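Local coordinates for nuclear inclusion protein A (Tobacco vein mottling virus, PDB 3MMG) that is a potyviral 3C-type protease that probably cleaves peptide bonds as a cysteine peptidase of family C4, at residues L47-L55 with A67-K75. The protein carries 3 engineered substitutions. Numbering follows the deposited sequence.
Sequences LFRRNNGEL and ANSTQLQMK. Engineered in segment 67-75: Ala67 (natural residue Lys).
Phe48, from the chain leading into the beta hairpin of strands 54-59 and 62-68, meets Met74 of the edge strand 74-76 in the N-terminal antiparallel beta-barrel domain of this chymotrypsin-like 3C-type protease. The buried side is tight. Met74 CE sits over one face of the Phe48 ring, offset toward the rim and 3.6 Å from Phe48 CZ; Met74 SD lies obliquely, 4.3 Å from the Phe48 ring centroid, a Met-aromatic contact. An extended chain beyond CG carries the methionine there. On the opposite face Leu47 CG lies over the ring centre. Ser69 OG comes obliquely to the ring, 3.5 Å from Phe48 CE2, and Leu55 CD2 touches Leu72 CD1. Ile85 of strand 83-86 packs against both Phe48 and Leu72.

The backbones are joined antiparallel. Leu55 N gives a short bond of 2.8 Å to Ala67 O, whereas the return bond from Ala67 N, an engineered position, to Leu55 O is weak and bent (134°); a water links the same two atoms, weakly at the nitrogen. Beyond the last bridge, Glu54 with Asn68, the 3-10 turn 69-71 begins: Ser69 N donates almost straight (167°) to Gly53 O.

On the solvent side Asn51 and Asn52 are exposed, and their OD1 atoms lie against Thr70 CG2, that of Asn52 at 3.1 Å, with no hydrogen bond across the contact. The Asn52 and Asn68 amide planes stand 72° apart. Asn68 forms an Asx turn: its OD1 accepts Thr70 N and, from the same face, Thr70 OG1 at 2.8 Å.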
# COMPACT_ATOMS: atom_id res chain seq x y z
N LEU A 47 -0.29 -9.07 -2.55
CA LEU A 47 -1.62 -9.18 -3.14
C LEU A 47 -1.65 -10.32 -4.17
O LEU A 47 -2.69 -10.95 -4.35
CB LEU A 47 -2.02 -7.87 -3.82
CG LEU A 47 -3.31 -7.85 -4.65
CD1 LEU A 47 -4.53 -8.07 -3.74
CD2 LEU A 47 -3.37 -6.51 -5.35
N PHE A 48 -0.52 -10.60 -4.81
CA PHE A 48 -0.47 -11.63 -5.86
C PHE A 48 0.29 -12.88 -5.46
O PHE A 48 0.83 -13.59 -6.32
CB PHE A 48 0.08 -11.02 -7.14
CG PHE A 48 -0.71 -9.84 -7.61
CD1 PHE A 48 -0.18 -8.56 -7.55
CD2 PHE A 48 -2.00 -10.01 -8.10
CE1 PHE A 48 -0.92 -7.46 -7.98
CE2 PHE A 48 -2.76 -8.93 -8.53
CZ PHE A 48 -2.22 -7.65 -8.47
N ARG A 49 0.32 -13.16 -4.16
CA ARG A 49 0.88 -14.40 -3.63
C ARG A 49 0.34 -15.62 -4.37
O ARG A 49 1.09 -16.55 -4.70
CB ARG A 49 0.49 -14.56 -2.18
CG ARG A 49 1.34 -13.79 -1.24
CD ARG A 49 0.96 -14.13 0.18
NE ARG A 49 -0.42 -13.79 0.53
CZ ARG A 49 -0.86 -13.77 1.78
NH1 ARG A 49 -0.03 -14.07 2.77
NH2 ARG A 49 -2.11 -13.46 2.06
N ARG A 50 -0.97 -15.62 -4.60
CA ARG A 50 -1.64 -16.68 -5.33
C ARG A 50 -1.83 -16.24 -6.77
O ARG A 50 -2.36 -15.16 -7.04
CB ARG A 50 -2.99 -17.02 -4.70
CG ARG A 50 -2.93 -17.34 -3.23
CD ARG A 50 -4.13 -18.18 -2.81
NE ARG A 50 -3.98 -18.70 -1.46
CZ ARG A 50 -4.46 -19.88 -1.04
NH1 ARG A 50 -5.12 -20.68 -1.87
NH2 ARG A 50 -4.26 -20.26 0.21
N ASN A 51 -1.41 -17.10 -7.69
CA ASN A 51 -1.56 -16.84 -9.12
C ASN A 51 -3.01 -16.91 -9.63
O ASN A 51 -3.84 -17.66 -9.08
CB ASN A 51 -0.67 -17.80 -9.93
CG ASN A 51 -0.51 -17.37 -11.37
OD1 ASN A 51 -0.21 -16.20 -11.65
ND2 ASN A 51 -0.73 -18.30 -12.30
N ASN A 52 -3.30 -16.12 -10.67
CA ASN A 52 -4.57 -16.20 -11.42
C ASN A 52 -5.85 -15.89 -10.62
O ASN A 52 -6.91 -16.50 -10.87
CB ASN A 52 -4.72 -17.57 -12.12
CG ASN A 52 -3.94 -17.66 -13.43
OD1 ASN A 52 -2.88 -17.06 -13.58
ND2 ASN A 52 -4.48 -18.43 -14.38
N GLY A 53 -5.77 -14.98 -9.67
CA GLY A 53 -6.99 -14.52 -9.01
C GLY A 53 -7.70 -13.51 -9.90
O GLY A 53 -7.04 -12.83 -10.70
N GLU A 54 -9.02 -13.40 -9.75
CA GLU A 54 -9.80 -12.34 -10.41
C GLU A 54 -9.80 -11.12 -9.51
O GLU A 54 -10.21 -11.20 -8.35
CB GLU A 54 -11.25 -12.76 -10.66
CG GLU A 54 -11.42 -13.95 -11.57
CD GLU A 54 -12.86 -14.13 -12.05
OE1 GLU A 54 -13.82 -13.68 -11.37
OE2 GLU A 54 -13.02 -14.76 -13.12
N LEU A 55 -9.35 -10.00 -10.06
CA LEU A 55 -9.11 -8.80 -9.26
C LEU A 55 -10.26 -7.83 -9.43
O LEU A 55 -10.65 -7.51 -10.56
CB LEU A 55 -7.82 -8.14 -9.73
CG LEU A 55 -7.40 -6.84 -9.02
CD1 LEU A 55 -7.06 -7.09 -7.55
CD2 LEU A 55 -6.19 -6.25 -9.77
N ALA A 67 -11.08 -8.75 -13.60
CA ALA A 67 -10.96 -10.20 -13.74
C ALA A 67 -9.51 -10.67 -13.63
O ALA A 67 -8.76 -10.17 -12.79
CB ALA A 67 -11.63 -10.72 -15.01
N ASN A 68 -9.11 -11.61 -14.48
CA ASN A 68 -7.83 -12.28 -14.34
C ASN A 68 -6.64 -11.32 -14.32
O ASN A 68 -6.34 -10.68 -15.33
CB ASN A 68 -7.70 -13.30 -15.48
CG ASN A 68 -6.62 -14.32 -15.25
OD1 ASN A 68 -5.59 -14.05 -14.63
ND2 ASN A 68 -6.84 -15.51 -15.79
N SER A 69 -5.96 -11.22 -13.17
CA SER A 69 -4.88 -10.23 -12.98
C SER A 69 -3.61 -10.47 -13.83
O SER A 69 -2.83 -9.53 -14.09
CB SER A 69 -4.49 -10.17 -11.50
OG SER A 69 -3.47 -11.10 -11.24
N THR A 70 -3.41 -11.70 -14.29
CA THR A 70 -2.20 -12.02 -15.08
C THR A 70 -2.11 -11.31 -16.43
O THR A 70 -1.06 -11.29 -17.07
CB THR A 70 -1.99 -13.55 -15.23
OG1 THR A 70 -3.11 -14.14 -15.88
CG2 THR A 70 -1.80 -14.21 -13.89
N GLN A 71 -3.21 -10.71 -16.88
CA GLN A 71 -3.20 -9.97 -18.14
C GLN A 71 -2.69 -8.55 -17.98
O GLN A 71 -2.49 -7.85 -18.97
CB GLN A 71 -4.61 -9.92 -18.75
CG GLN A 71 -5.61 -9.09 -17.94
CD GLN A 71 -6.99 -9.13 -18.54
OE1 GLN A 71 -7.27 -8.42 -19.50
NE2 GLN A 71 -7.85 -9.95 -17.98
N LEU A 72 -2.52 -8.11 -16.73
CA LEU A 72 -2.18 -6.71 -16.47
C LEU A 72 -0.69 -6.46 -16.50
O LEU A 72 0.07 -7.29 -16.06
CB LEU A 72 -2.74 -6.29 -15.12
CG LEU A 72 -4.25 -6.48 -14.87
CD1 LEU A 72 -4.56 -6.35 -13.38
CD2 LEU A 72 -5.07 -5.49 -15.67
N GLN A 73 -0.29 -5.31 -17.03
CA GLN A 73 1.10 -4.84 -16.96
C GLN A 73 1.39 -4.44 -15.53
O GLN A 73 0.59 -3.74 -14.89
CB GLN A 73 1.33 -3.62 -17.86
CG GLN A 73 1.21 -3.93 -19.34
CD GLN A 73 1.85 -2.87 -20.19
OE1 GLN A 73 1.37 -1.74 -20.26
NE2 GLN A 73 2.94 -3.23 -20.86
N MET A 74 2.54 -4.89 -15.03
CA MET A 74 2.93 -4.56 -13.65
C MET A 74 4.39 -4.13 -13.59
O MET A 74 5.18 -4.45 -14.49
CB MET A 74 2.67 -5.75 -12.74
CG MET A 74 1.17 -6.09 -12.59
SD MET A 74 0.88 -7.39 -11.41
CE MET A 74 -0.86 -7.71 -11.78
N LYS A 75 4.74 -3.37 -12.55
CA LYS A 75 6.11 -2.91 -12.34
C LYS A 75 6.41 -3.07 -10.85
O LYS A 75 5.92 -2.28 -10.03
CB LYS A 75 6.26 -1.44 -12.74
CG LYS A 75 7.69 -0.94 -12.82
CD LYS A 75 7.75 0.54 -13.18
CE LYS A 75 7.47 0.79 -14.66
NZ LYS A 75 7.67 2.25 -15.02
O HOH W 1 -12.89 -9.25 -11.21